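Local coordinates for protein alpha-ketoglutarate-dependent non-heme iron oxygenase EasH (Aspergillus japonicus, PDB 5M0T) that probably catalyses an iron(II)- and 2-oxoglutarate-dependent oxidation in the biosynthesis of the ergot alkaloid cycloclavine, at residues P10-R14 against I192-M196; F48-D53 against R222-P226; D111-S117 against C232-E238; A164-R170 against G211-T217. One frame throughout, in Å; residues are numbered along the deposited sequence.

Overall arrangement
Contacts 1, 4 and 2 follow one another across the 2-oxoglutarate side of the molecule; contact 3 lies on strand 112-122 and the loop after strand 222-231, its centre about 27 Å from those of contacts 1 and 4. Contacts 1 and 4 (centres about 13 Å apart) are joined by a probable hydrogen bond from Ala194 N to Thr169 O (2.8 Å). Contacts 4 and 2 (centres about 17 Å apart) both touch the cosubstrate and meet where Arg222 NH2 approaches Gly167 O at 3.0 Å. In contact 4, Gly211 lies about 5 Å from the iron, next to its ligand His210. Contact 2 passes to contact 3 (centres about 21 Å apart) with Ser117 OG beside Pro226 O.

Contact 1 of 4, residues P10-R14 against I192-M196; sequences PTLRR and IPAVM
Leu12 and Ile192 bring the two backbones to their nearest approach, 7.0 Å between CA atoms, and although residues 10-14 and 192-196 run almost the same way, with end-to-end directions 7° apart, this spacing is too wide for strand pairing. Side chains bridge the interval. Leu12 has CG anti to its backbone N (chi1 172°), which extends the branch across the gap: its CB meets Ile192 CG2 at 4.0 Å, and CD2 comes down beside Ala194 CA at 3.9 Å. Ile192 answers with its long arm, whose CD1 touches Pro10 O at 3.5 Å and also lies against Leu12 N. Val33, Val35 and Val171 also pack on Leu12.

The polar end belongs to Arg14. Its guanidinium takes Val195 O in plane and end-on, through NH1 at 2.9 Å and NH2 at 2.8 Å, so a single carbonyl oxygen receives both bonds and the rotation of the group is restrained. NH1 also forms a salt bridge with Glu37, a ligand of the bound zinc ion together with Asp200. An inverse gamma turn centred on Ala194 bends the chain just before Val195. The contact thus joins the loop leading into edge strand 14-16 of the main sheet to 192-193, an edge strand of the smaller sheet, as expected for the two-sheeted jelly-roll core of cupin-type 2-oxoglutarate oxygenases.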
loop_
_atom_site.group_PDB
_atom_site.type_symbol
_atom_site.label_atom_id
_atom_site.label_comp_id
_atom_site.label_asym_id
_atom_site.label_seq_id
_atom_site.Cartn_x
_atom_site.Cartn_y
_atom_site.Cartn_z
ATOM N N PRO A 10 -22.162 7.988 25.709
ATOM C CA PRO A 10 -22.383 6.599 25.310
ATOM C C PRO A 10 -21.676 5.573 26.210
ATOM O O PRO A 10 -20.967 5.958 27.139
ATOM C CB PRO A 10 -21.794 6.576 23.893
ATOM C CG PRO A 10 -20.783 7.705 23.865
ATOM C CD PRO A 10 -20.885 8.475 25.153
ATOM N N THR A 11 -21.857 4.288 25.888
ATOM C CA THR A 11 -21.362 3.152 26.675
ATOM C C THR A 11 -20.486 2.263 25.801
ATOM O O THR A 11 -20.662 2.204 24.591
ATOM C CB THR A 11 -22.539 2.292 27.219
ATOM O OG1 THR A 11 -23.445 3.124 27.943
ATOM C CG2 THR A 11 -22.061 1.163 28.158
ATOM N N LEU A 12 -19.532 1.592 26.421
ATOM C CA LEU A 12 -18.702 0.621 25.732
ATOM C C LEU A 12 -19.364 -0.724 25.951
ATOM O O LEU A 12 -19.599 -1.123 27.091
ATOM C CB LEU A 12 -17.275 0.606 26.291
ATOM C CG LEU A 12 -16.336 -0.490 25.803
ATOM C CD1 LEU A 12 -16.286 -0.540 24.280
ATOM C CD2 LEU A 12 -14.952 -0.268 26.405
ATOM N N ARG A 13 -19.678 -1.412 24.853
ATOM C CA ARG A 13 -20.387 -2.683 24.935
ATOM C C ARG A 13 -19.397 -3.815 24.868
ATOM O O ARG A 13 -18.278 -3.667 24.371
ATOM C CB ARG A 13 -21.475 -2.798 23.859
ATOM C CG ARG A 13 -22.737 -2.050 24.268
ATOM C CD ARG A 13 -23.920 -2.376 23.382
ATOM N NE ARG A 13 -23.832 -1.713 22.085
ATOM C CZ ARG A 13 -24.676 -1.901 21.067
ATOM N NH1 ARG A 13 -25.683 -2.761 21.162
ATOM N NH2 ARG A 13 -24.506 -1.227 19.937
ATOM N N ARG A 14 -19.849 -4.936 25.404
ATOM C CA ARG A 14 -19.044 -6.105 25.687
ATOM C C ARG A 14 -19.815 -7.317 25.144
ATOM O O ARG A 14 -21.030 -7.434 25.361
ATOM C CB ARG A 14 -18.914 -6.193 27.204
ATOM C CG ARG A 14 -17.793 -7.054 27.737
ATOM C CD ARG A 14 -17.764 -7.028 29.261
ATOM N NE ARG A 14 -17.205 -5.801 29.825
ATOM C CZ ARG A 14 -15.908 -5.474 29.880
ATOM N NH1 ARG A 14 -14.962 -6.257 29.361
ATOM N NH2 ARG A 14 -15.560 -4.323 30.451
ATOM N N ILE A 192 -13.676 6.176 27.874
ATOM C CA ILE A 192 -14.018 4.989 28.661
ATOM C C ILE A 192 -12.863 3.985 28.579
ATOM O O ILE A 192 -12.464 3.593 27.490
ATOM C CB ILE A 192 -15.306 4.318 28.140
ATOM C CG1 ILE A 192 -16.474 5.311 28.165
ATOM C CG2 ILE A 192 -15.636 3.075 28.980
ATOM C CD1 ILE A 192 -17.665 4.896 27.328
ATOM N N PRO A 193 -12.317 3.569 29.728
ATOM C CA PRO A 193 -11.264 2.565 29.663
ATOM C C PRO A 193 -11.838 1.169 29.372
ATOM O O PRO A 193 -12.903 0.828 29.879
ATOM C CB PRO A 193 -10.625 2.636 31.053
ATOM C CG PRO A 193 -11.703 3.110 31.949
ATOM C CD PRO A 193 -12.628 3.965 31.112
ATOM N N ALA A 194 -11.146 0.392 28.547
ATOM C CA ALA A 194 -11.607 -0.965 28.208
ATOM C C ALA A 194 -11.094 -1.918 29.286
ATOM O O ALA A 194 -10.027 -2.535 29.174
ATOM C CB ALA A 194 -11.141 -1.379 26.819
ATOM N N VAL A 195 -11.869 -2.013 30.352
ATOM C CA VAL A 195 -11.529 -2.883 31.469
ATOM C C VAL A 195 -11.722 -4.338 31.018
ATOM O O VAL A 195 -12.785 -4.683 30.520
ATOM C CB VAL A 195 -12.384 -2.550 32.703
ATOM C CG1 VAL A 195 -12.112 -3.544 33.816
ATOM C CG2 VAL A 195 -12.086 -1.128 33.183
ATOM N N MET A 196 -10.702 -5.174 31.192
ATOM C CA MET A 196 -10.619 -6.457 30.484
ATOM C C MET A 196 -9.685 -7.410 31.188
ATOM O O MET A 196 -8.709 -6.982 31.765
ATOM C CB MET A 196 -10.051 -6.248 29.077
ATOM C CG MET A 196 -11.024 -5.743 28.030
ATOM S SD MET A 196 -10.305 -5.737 26.375
ATOM C CE MET A 196 -8.921 -4.597 26.594
#

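Contact 2 of 4, residues F48-D53 against R222-P226; sequences FNGEID and RRGFP. With AKG (2-oxoglutaric acid), chain D.
Phe48 and Phe225 both set CG anti to the backbone N (chi1 -173° and 173°), and these torsions send the two rings toward each other from helix 42-52 and strand 222-231. The rings stack face to face with centroids 4.4 Å apart and a tilt of 28° between planes. The overlap is partial: the CE2-CZ side of Phe48 lies on Phe225, with CE2 3.7 Å above the plane and over the ring centre, while CZ reaches Phe225 CZ at 3.6 Å. Ile52 CG1 covers part of the Phe48 ring near its rim.

From the strand, Arg223 reaches the end of helix 42-52, bending at chi3, and turns one guanidinium face to Asn49 OD1, which sits over its centre, 3.3 Å from Arg223 CZ, without a hydrogen bond. In the guanidinium plane, Asp53 OD2 accepts from Arg223 NH1 at 2.8 Å and from NH2 at 3.2 Å, forming a salt bridge through a single oxygen. Arg223 NE has a second carboxylate, Glu121.

Arg222 turns the other way, to 2-oxoglutarate: Arg222 NH2 is hydrogen-bonded to AKG O4, at a distance modelled doubtfully short, and NH1 makes a weak bond to AKG O3 (3.5 Å). Thus Arg223, between two acids, probably stays protonated and ties the helix end to the sheet, whereas Arg222 pairs with the distal carboxylate of the cosubstrate.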
loop_
_atom_site.group_PDB
_atom_site.type_symbol
_atom_site.label_atom_id
_atom_site.label_comp_id
_atom_site.label_asym_id
_atom_site.label_seq_id
_atom_site.Cartn_x
_atom_site.Cartn_y
_atom_site.Cartn_z
ATOM N N PHE A 48 1.679 -17.155 24.015
ATOM C CA PHE A 48 2.115 -15.955 23.295
ATOM C C PHE A 48 3.102 -15.137 24.136
ATOM O O PHE A 48 4.170 -14.779 23.652
ATOM C CB PHE A 48 0.920 -15.085 22.882
ATOM C CG PHE A 48 1.293 -13.921 22.001
ATOM C CD1 PHE A 48 1.819 -14.140 20.737
ATOM C CD2 PHE A 48 1.123 -12.608 22.436
ATOM C CE1 PHE A 48 2.174 -13.083 19.923
ATOM C CE2 PHE A 48 1.467 -11.546 21.623
ATOM C CZ PHE A 48 1.990 -11.782 20.367
ATOM N N ASN A 49 2.751 -14.875 25.395
ATOM C CA ASN A 49 3.673 -14.211 26.337
ATOM C C ASN A 49 5.025 -14.919 26.447
ATOM O O ASN A 49 6.059 -14.257 26.401
ATOM C CB ASN A 49 3.040 -14.053 27.730
ATOM C CG ASN A 49 2.056 -12.888 27.799
ATOM O OD1 ASN A 49 2.198 -11.893 27.090
ATOM N ND2 ASN A 49 1.045 -13.018 28.651
ATOM N N GLY A 50 5.012 -16.250 26.569
ATOM C CA GLY A 50 6.243 -17.047 26.582
ATOM C C GLY A 50 7.146 -16.781 25.385
ATOM O O GLY A 50 8.346 -16.561 25.552
ATOM N N GLU A 51 6.557 -16.781 24.185
ATOM C CA GLU A 51 7.276 -16.479 22.932
ATOM C C GLU A 51 7.810 -15.035 22.869
ATOM O O GLU A 51 8.914 -14.797 22.381
ATOM C CB GLU A 51 6.374 -16.741 21.702
ATOM C CG GLU A 51 6.032 -18.211 21.456
ATOM C CD GLU A 51 5.462 -18.495 20.059
ATOM O OE1 GLU A 51 4.432 -17.888 19.658
ATOM O OE2 GLU A 51 6.056 -19.348 19.355
ATOM N N ILE A 52 7.011 -14.088 23.351
ATOM C CA ILE A 52 7.315 -12.648 23.251
ATOM C C ILE A 52 8.391 -12.153 24.234
ATOM O O ILE A 52 9.247 -11.349 23.850
ATOM C CB ILE A 52 6.017 -11.807 23.412
ATOM C CG1 ILE A 52 5.135 -11.980 22.173
ATOM C CG2 ILE A 52 6.297 -10.324 23.661
ATOM C CD1 ILE A 52 5.788 -11.632 20.849
ATOM N N ASP A 53 8.339 -12.631 25.476
ATOM C CA ASP A 53 9.164 -12.086 26.576
ATOM C C ASP A 53 10.605 -11.682 26.187
ATOM O O ASP A 53 10.954 -10.501 26.299
ATOM C CB ASP A 53 9.160 -13.034 27.799
ATOM C CG ASP A 53 7.813 -13.033 28.562
ATOM O OD1 ASP A 53 7.618 -13.952 29.387
ATOM O OD2 ASP A 53 6.945 -12.147 28.342
ATOM N N ARG A 222 1.516 -3.078 32.366
ATOM C CA ARG A 222 0.268 -3.332 31.629
ATOM C C ARG A 222 0.624 -3.664 30.177
ATOM O O ARG A 222 1.144 -2.816 29.468
ATOM C CB ARG A 222 -0.663 -2.108 31.775
ATOM C CG ARG A 222 -1.889 -2.011 30.870
ATOM C CD ARG A 222 -1.488 -1.618 29.462
ATOM N NE ARG A 222 -2.430 -0.783 28.771
ATOM C CZ ARG A 222 -2.280 -0.381 27.509
ATOM N NH1 ARG A 222 -1.228 -0.747 26.761
ATOM N NH2 ARG A 222 -3.220 0.381 26.978
ATOM N N ARG A 223 0.383 -4.905 29.754
ATOM C CA ARG A 223 0.810 -5.371 28.433
ATOM C C ARG A 223 -0.389 -5.525 27.505
ATOM O O ARG A 223 -1.275 -6.334 27.767
ATOM C CB ARG A 223 1.552 -6.699 28.541
ATOM C CG ARG A 223 2.015 -7.231 27.188
ATOM C CD ARG A 223 3.269 -8.098 27.204
ATOM N NE ARG A 223 3.472 -8.913 28.402
ATOM C CZ ARG A 223 4.402 -9.865 28.509
ATOM N NH1 ARG A 223 5.223 -10.157 27.493
ATOM N NH2 ARG A 223 4.505 -10.549 29.643
ATOM N N GLY A 224 -0.413 -4.737 26.437
ATOM C CA GLY A 224 -1.440 -4.828 25.399
ATOM C C GLY A 224 -0.873 -5.384 24.109
ATOM O O GLY A 224 0.346 -5.418 23.930
ATOM N N PHE A 225 -1.761 -5.800 23.204
ATOM C CA PHE A 225 -1.370 -6.460 21.954
ATOM C C PHE A 225 -2.230 -5.949 20.805
ATOM O O PHE A 225 -3.226 -6.580 20.460
ATOM C CB PHE A 225 -1.502 -7.976 22.165
ATOM C CG PHE A 225 -1.298 -8.817 20.941
ATOM C CD1 PHE A 225 -0.444 -8.446 19.917
ATOM C CD2 PHE A 225 -1.951 -10.036 20.841
ATOM C CE1 PHE A 225 -0.276 -9.252 18.808
ATOM C CE2 PHE A 225 -1.786 -10.841 19.737
ATOM C CZ PHE A 225 -0.948 -10.450 18.718
ATOM N N PRO A 226 -1.892 -4.768 20.249
ATOM C CA PRO A 226 -2.591 -4.284 19.063
ATOM C C PRO A 226 -2.255 -5.111 17.840
ATOM O O PRO A 226 -1.095 -5.376 17.580
ATOM C CB PRO A 226 -2.055 -2.854 18.883
ATOM C CG PRO A 226 -0.767 -2.838 19.638
ATOM C CD PRO A 226 -1.060 -3.697 20.833
HETATM C C1 AKG D . -1.608 3.294 19.159
HETATM O O1 AKG D . -1.991 3.659 18.049
HETATM O O2 AKG D . -0.349 3.231 19.523
HETATM C C2 AKG D . -2.567 2.849 20.272
HETATM O O5 AKG D . -3.718 3.240 20.221
HETATM C C3 AKG D . -2.105 1.930 21.374
HETATM C C4 AKG D . -3.160 1.730 22.449
HETATM C C5 AKG D . -2.729 0.843 23.585
HETATM O O3 AKG D . -1.607 0.183 23.418
HETATM O O4 AKG D . -3.397 0.747 24.590
#

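Contact 3 of 4, residues D111-S117 against C232-E238; sequences DYWLTTS and CQFTPVE
Trp113 and Pro236 form the dense middle of the contact. With chi1 at 56°, the indole CG stands between the backbone N and carbonyl carbon of Trp113, and the ring is driven between two parts of residues 232-238. Pro236 CG lies 3.4 Å above one face, toward the rim; on the opposite face Cys232 CA makes a CH-pi contact, 4.1 Å from the centroid of the five-membered ring. At the edge, NE1 gives Phe234 O only a weak hydrogen bond.

Strand 112-122 is interrupted here by a classic beta bulge, Thr115 and Thr116 both facing Ile228 of strand 222-231. Within the bulge, Thr115 is held twice: its OG1 accepts from Val237 N at 2.8 Å, and its carbonyl O accepts from Glu238 N at 2.8 Å.

The buried Glu238 carboxylate is gripped unevenly. OE2 takes Thr116 OG1 (2.9 Å) and Ser117 N (2.9 Å) from the same face, both above the carboxylate plane, whereas a water links OE1 to Ser117 O.

The more open side has the partly exposed Asp111, Thr116 and Val237; the Asp111 carboxylate leads away to Lys257. Residues 232-238 also form part of the interface with the second subunit, for example through Thr235 OG1 to Cys232 O of that chain.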
loop_
_atom_site.group_PDB
_atom_site.type_symbol
_atom_site.label_atom_id
_atom_site.label_comp_id
_atom_site.label_asym_id
_atom_site.label_seq_id
_atom_site.Cartn_x
_atom_site.Cartn_y
_atom_site.Cartn_z
ATOM N N ASP A 111 -10.031 -7.199 -0.648
ATOM C CA ASP A 111 -9.091 -7.859 0.272
ATOM C C ASP A 111 -8.446 -6.913 1.310
ATOM O O ASP A 111 -8.554 -5.691 1.231
ATOM C CB ASP A 111 -8.003 -8.615 -0.515
ATOM C CG ASP A 111 -8.521 -9.879 -1.197
ATOM O OD1 ASP A 111 -9.684 -10.286 -0.984
ATOM O OD2 ASP A 111 -7.740 -10.476 -1.967
ATOM N N TYR A 112 -7.780 -7.539 2.276
ATOM C CA TYR A 112 -7.175 -6.888 3.416
ATOM C C TYR A 112 -5.921 -7.664 3.779
ATOM O O TYR A 112 -5.716 -8.787 3.303
ATOM C CB TYR A 112 -8.130 -6.886 4.613
ATOM C CG TYR A 112 -8.670 -8.266 4.911
ATOM C CD1 TYR A 112 -9.770 -8.766 4.210
ATOM C CD2 TYR A 112 -8.048 -9.097 5.834
ATOM C CE1 TYR A 112 -10.245 -10.036 4.439
ATOM C CE2 TYR A 112 -8.529 -10.370 6.077
ATOM C CZ TYR A 112 -9.630 -10.837 5.378
ATOM O OH TYR A 112 -10.125 -12.112 5.588
ATOM N N TRP A 113 -5.092 -7.059 4.619
ATOM C CA TRP A 113 -3.886 -7.706 5.143
ATOM C C TRP A 113 -3.349 -6.969 6.378
ATOM O O TRP A 113 -3.887 -5.936 6.771
ATOM C CB TRP A 113 -2.814 -7.847 4.046
ATOM C CG TRP A 113 -2.374 -6.583 3.340
ATOM C CD1 TRP A 113 -2.687 -5.272 3.649
ATOM C CD2 TRP A 113 -1.467 -6.519 2.239
ATOM N NE1 TRP A 113 -2.071 -4.418 2.772
ATOM C CE2 TRP A 113 -1.308 -5.155 1.903
ATOM C CE3 TRP A 113 -0.761 -7.482 1.510
ATOM C CZ2 TRP A 113 -0.487 -4.739 0.854
ATOM C CZ3 TRP A 113 0.047 -7.065 0.466
ATOM C CH2 TRP A 113 0.173 -5.700 0.145
ATOM N N LEU A 114 -2.309 -7.510 6.998
ATOM C CA LEU A 114 -1.732 -6.929 8.202
ATOM C C LEU A 114 -0.971 -5.655 7.853
ATOM O O LEU A 114 -0.187 -5.647 6.914
ATOM C CB LEU A 114 -0.788 -7.935 8.867
ATOM C CG LEU A 114 -0.131 -7.518 10.188
ATOM C CD1 LEU A 114 -1.143 -7.485 11.324
ATOM C CD2 LEU A 114 1.018 -8.466 10.508
ATOM N N THR A 115 -1.227 -4.579 8.583
ATOM C CA THR A 115 -0.414 -3.367 8.453
ATOM C C THR A 115 0.641 -3.305 9.578
ATOM O O THR A 115 1.826 -3.064 9.309
ATOM C CB THR A 115 -1.240 -2.075 8.311
ATOM O OG1 THR A 115 -0.351 -0.961 8.185
ATOM C CG2 THR A 115 -2.167 -1.822 9.486
ATOM N N THR A 116 0.226 -3.569 10.814
ATOM C CA THR A 116 1.141 -3.569 11.950
ATOM C C THR A 116 0.576 -4.357 13.114
ATOM O O THR A 116 -0.625 -4.409 13.313
ATOM C CB THR A 116 1.527 -2.122 12.414
ATOM O OG1 THR A 116 2.389 -2.170 13.567
ATOM C CG2 THR A 116 0.301 -1.277 12.745
ATOM N N SER A 117 1.455 -4.977 13.877
ATOM C CA SER A 117 1.084 -5.587 15.133
ATOM C C SER A 117 2.233 -5.404 16.096
ATOM O O SER A 117 3.398 -5.527 15.705
ATOM C CB SER A 117 0.788 -7.085 14.950
ATOM O OG SER A 117 0.117 -7.590 16.089
ATOM N N CYS A 232 -6.335 -3.665 1.573
ATOM C CA CYS A 232 -5.153 -4.035 0.785
ATOM C C CYS A 232 -4.613 -2.940 -0.154
ATOM O O CYS A 232 -3.438 -2.992 -0.535
ATOM C CB CYS A 232 -5.393 -5.316 -0.006
ATOM S SG CYS A 232 -6.587 -5.131 -1.346
ATOM N N GLN A 233 -5.458 -1.975 -0.524
ATOM C CA GLN A 233 -5.028 -0.835 -1.358
ATOM C C GLN A 233 -4.005 0.093 -0.657
ATOM O O GLN A 233 -3.316 0.845 -1.340
ATOM C CB GLN A 233 -6.220 -0.006 -1.844
ATOM C CG GLN A 233 -6.865 0.862 -0.768
ATOM C CD GLN A 233 -8.203 1.455 -1.210
ATOM O OE1 GLN A 233 -8.309 2.045 -2.284
ATOM N NE2 GLN A 233 -9.230 1.308 -0.373
ATOM N N PHE A 234 -3.934 0.040 0.678
ATOM C CA PHE A 234 -2.979 0.851 1.456
ATOM C C PHE A 234 -1.735 0.073 1.888
ATOM O O PHE A 234 -1.817 -1.058 2.406
ATOM C CB PHE A 234 -3.641 1.474 2.687
ATOM C CG PHE A 234 -4.807 2.346 2.355
ATOM C CD1 PHE A 234 -4.625 3.515 1.637
ATOM C CD2 PHE A 234 -6.112 1.973 2.719
ATOM C CE1 PHE A 234 -5.712 4.325 1.315
ATOM C CE2 PHE A 234 -7.198 2.772 2.391
ATOM C CZ PHE A 234 -6.999 3.954 1.692
ATOM N N THR A 235 -0.582 0.708 1.679
ATOM C CA THR A 235 0.711 0.155 2.026
ATOM C C THR A 235 0.768 -0.189 3.521
ATOM O O THR A 235 0.384 0.619 4.359
ATOM C CB THR A 235 1.837 1.151 1.671
ATOM O OG1 THR A 235 1.737 1.527 0.283
ATOM C CG2 THR A 235 3.207 0.543 1.928
ATOM N N PRO A 236 1.228 -1.404 3.860
ATOM C CA PRO A 236 1.445 -1.750 5.258
ATOM C C PRO A 236 2.520 -0.914 5.979
ATOM O O PRO A 236 3.531 -0.533 5.379
ATOM C CB PRO A 236 1.907 -3.210 5.181
ATOM C CG PRO A 236 1.310 -3.734 3.927
ATOM C CD PRO A 236 1.361 -2.577 2.978
ATOM N N VAL A 237 2.307 -0.656 7.261
ATOM C CA VAL A 237 3.324 -0.021 8.091
ATOM C C VAL A 237 4.560 -0.929 8.246
ATOM O O VAL A 237 5.692 -0.433 8.245
ATOM C CB VAL A 237 2.746 0.391 9.459
ATOM C CG1 VAL A 237 3.847 0.819 10.417
ATOM C CG2 VAL A 237 1.737 1.519 9.281
ATOM N N GLU A 238 4.337 -2.242 8.358
ATOM C CA GLU A 238 5.415 -3.225 8.490
ATOM C C GLU A 238 5.732 -3.904 7.171
ATOM O O GLU A 238 4.838 -4.461 6.534
ATOM C CB GLU A 238 5.033 -4.277 9.513
ATOM C CG GLU A 238 4.974 -3.728 10.932
ATOM C CD GLU A 238 4.455 -4.737 11.930
ATOM O OE1 GLU A 238 4.286 -5.933 11.570
ATOM O OE2 GLU A 238 4.191 -4.327 13.084
HETATM O O HOH W 1 3.783 -7.425 13.617
#

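Contact 4 of 4, residues A164-R170 against G211-T217; sequences AENGATR and GAGKNNT. With AKG (2-oxoglutaric acid), chain D.
Thr169 touches both Gly211 and 2-oxoglutarate, and its three outer atoms all border AKG O4. CB stands 3.7 Å from AKG O4. From there the chain forks: with chi1 at -51°, OG1 is anti to the carbonyl carbon and points to the ligand, donating a hydrogen bond to AKG O4 at 2.7 Å, while CG2, anti to the backbone N, alone of the three also reaches Gly211 O, at 3.9 Å. Ala212 CB is in van der Waals contact with the same carboxylate, 3.5 Å from AKG O4.

The two backbones are joined by four hydrogen bonds. Arg170 and Gly211 are an antiparallel hydrogen-bonded pair: Arg170 N reaches Gly211 O at 2.8 Å with an almost straight N-H...O angle of 173°, and Gly211 N returns to Arg170 O at 3.0 Å. Farther out Gly213 N bonds to Gly167 O (3.0 Å) from above the carbonyl plane, and a water donates to Gly213 O. Glu165, inside the type I turn from Ala164 to Gly167, accepts from Asn216 N through its carbonyl O, and the facing loop is folded by an Asx turn in which Asn215 OD1 accepts from both Thr217 N and Thr217 OG1.

Gly211 follows the iron ligand His210, so the Arg170-Gly211 bridge lies between the metal site and the Thr169 and Ala212 contacts to the cosubstrate. A neutral hydroxyl donor there, beside Arg222, would help fix the orientation of that carboxylate and spread its negative charge.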
loop_
_atom_site.group_PDB
_atom_site.type_symbol
_atom_site.label_atom_id
_atom_site.label_comp_id
_atom_site.label_asym_id
_atom_site.label_seq_id
_atom_site.Cartn_x
_atom_site.Cartn_y
_atom_site.Cartn_z
ATOM N N ALA A 164 -8.862 0.523 34.815
ATOM C CA ALA A 164 -8.895 1.973 34.722
ATOM C C ALA A 164 -7.543 2.541 35.195
ATOM O O ALA A 164 -6.895 3.288 34.445
ATOM C CB ALA A 164 -10.033 2.542 35.545
ATOM N N GLU A 165 -7.104 2.107 36.379
ATOM C CA GLU A 165 -5.879 2.588 37.012
ATOM C C GLU A 165 -4.565 2.218 36.306
ATOM O O GLU A 165 -3.637 3.026 36.288
ATOM C CB GLU A 165 -5.824 2.100 38.461
ATOM C CG GLU A 165 -6.821 2.824 39.365
ATOM C CD GLU A 165 -6.168 3.910 40.223
ATOM O OE1 GLU A 165 -5.134 3.611 40.865
ATOM O OE2 GLU A 165 -6.686 5.054 40.304
ATOM N N ASN A 166 -4.471 1.018 35.736
ATOM C CA ASN A 166 -3.196 0.547 35.167
ATOM C C ASN A 166 -2.981 0.909 33.697
ATOM O O ASN A 166 -1.993 0.480 33.109
ATOM C CB ASN A 166 -2.957 -0.961 35.447
ATOM C CG ASN A 166 -3.620 -1.898 34.459
ATOM O OD1 ASN A 166 -4.263 -1.486 33.486
ATOM N ND2 ASN A 166 -3.458 -3.202 34.720
ATOM N N GLY A 167 -3.893 1.686 33.111
ATOM C CA GLY A 167 -3.705 2.218 31.762
ATOM C C GLY A 167 -4.513 1.561 30.649
ATOM O O GLY A 167 -4.180 1.721 29.464
ATOM N N ALA A 168 -5.596 0.868 31.002
ATOM C CA ALA A 168 -6.480 0.274 29.990
ATOM C C ALA A 168 -6.826 1.284 28.900
ATOM O O ALA A 168 -7.122 2.443 29.191
ATOM C CB ALA A 168 -7.754 -0.281 30.621
ATOM N N THR A 169 -6.773 0.813 27.655
ATOM C CA THR A 169 -7.016 1.608 26.464
ATOM C C THR A 169 -8.330 2.336 26.593
ATOM O O THR A 169 -9.320 1.732 26.976
ATOM C CB THR A 169 -7.050 0.706 25.216
ATOM O OG1 THR A 169 -5.882 -0.115 25.202
ATOM C CG2 THR A 169 -7.078 1.518 23.938
ATOM N N ARG A 170 -8.324 3.636 26.294
ATOM C CA ARG A 170 -9.506 4.477 26.443
ATOM C C ARG A 170 -10.139 4.717 25.092
ATOM O O ARG A 170 -9.433 4.875 24.128
ATOM C CB ARG A 170 -9.135 5.779 27.144
ATOM C CG ARG A 170 -8.523 5.516 28.511
ATOM C CD ARG A 170 -8.536 6.729 29.432
ATOM N NE ARG A 170 -8.767 6.292 30.814
ATOM C CZ ARG A 170 -9.756 6.684 31.620
ATOM N NH1 ARG A 170 -10.660 7.575 31.246
ATOM N NH2 ARG A 170 -9.825 6.182 32.853
ATOM N N GLY A 211 -6.927 5.878 22.854
ATOM C CA GLY A 211 -5.522 6.037 23.237
ATOM C C GLY A 211 -5.193 5.252 24.497
ATOM O O GLY A 211 -6.071 4.993 25.321
ATOM N N ALA A 212 -3.933 4.839 24.628
ATOM C CA ALA A 212 -3.448 4.128 25.813
ATOM C C ALA A 212 -3.639 5.022 27.017
ATOM O O ALA A 212 -3.390 6.220 26.933
ATOM C CB ALA A 212 -1.979 3.752 25.667
ATOM N N GLY A 213 -4.090 4.441 28.119
ATOM C CA GLY A 213 -4.403 5.188 29.331
ATOM C C GLY A 213 -3.167 5.467 30.168
ATOM O O GLY A 213 -2.090 4.925 29.906
ATOM N N LYS A 214 -3.349 6.327 31.171
ATOM C CA LYS A 214 -2.339 6.608 32.177
ATOM C C LYS A 214 -2.185 5.385 33.100
ATOM O O LYS A 214 -3.185 4.853 33.589
ATOM C CB LYS A 214 -2.749 7.844 33.008
ATOM C CG LYS A 214 -1.603 8.626 33.653
ATOM C CD LYS A 214 -1.552 8.599 35.173
ATOM C CE LYS A 214 -0.552 9.625 35.711
ATOM N NZ LYS A 214 0.883 9.292 35.441
ATOM N N ASN A 215 -0.947 4.941 33.316
ATOM C CA ASN A 215 -0.646 3.865 34.276
ATOM C C ASN A 215 -0.323 4.489 35.648
ATOM O O ASN A 215 0.805 4.827 35.900
ATOM C CB ASN A 215 0.520 2.989 33.754
ATOM C CG ASN A 215 0.743 1.720 34.575
ATOM O OD1 ASN A 215 0.451 1.668 35.762
ATOM N ND2 ASN A 215 1.289 0.683 33.932
ATOM N N ASN A 216 -1.333 4.607 36.508
ATOM C CA ASN A 216 -1.215 5.152 37.878
ATOM C C ASN A 216 -0.727 4.170 38.945
ATOM O O ASN A 216 -0.716 4.537 40.123
ATOM C CB ASN A 216 -2.596 5.639 38.379
ATOM C CG ASN A 216 -2.988 6.982 37.838
ATOM O OD1 ASN A 216 -2.284 7.957 38.079
ATOM N ND2 ASN A 216 -4.157 7.059 37.186
ATOM N N THR A 217 -0.362 2.944 38.588
ATOM C CA THR A 217 0.117 1.977 39.593
ATOM C C THR A 217 1.577 2.239 39.887
ATOM O O THR A 217 2.228 2.954 39.139
ATOM C CB THR A 217 -0.010 0.518 39.138
ATOM O OG1 THR A 217 0.929 0.249 38.089
ATOM C CG2 THR A 217 -1.453 0.217 38.664
HETATM C C1 AKG D . -1.608 3.294 19.159
HETATM O O1 AKG D . -1.991 3.659 18.049
HETATM O O2 AKG D . -0.349 3.231 19.523
HETATM C C2 AKG D . -2.567 2.849 20.272
HETATM O O5 AKG D . -3.718 3.240 20.221
HETATM C C3 AKG D . -2.105 1.930 21.374
HETATM C C4 AKG D . -3.160 1.730 22.449
HETATM C C5 AKG D . -2.729 0.843 23.585
HETATM O O3 AKG D . -1.607 0.183 23.418
HETATM O O4 AKG D . -3.397 0.747 24.590
HETATM O O HOH W 2 -0.874 2.540 29.903
#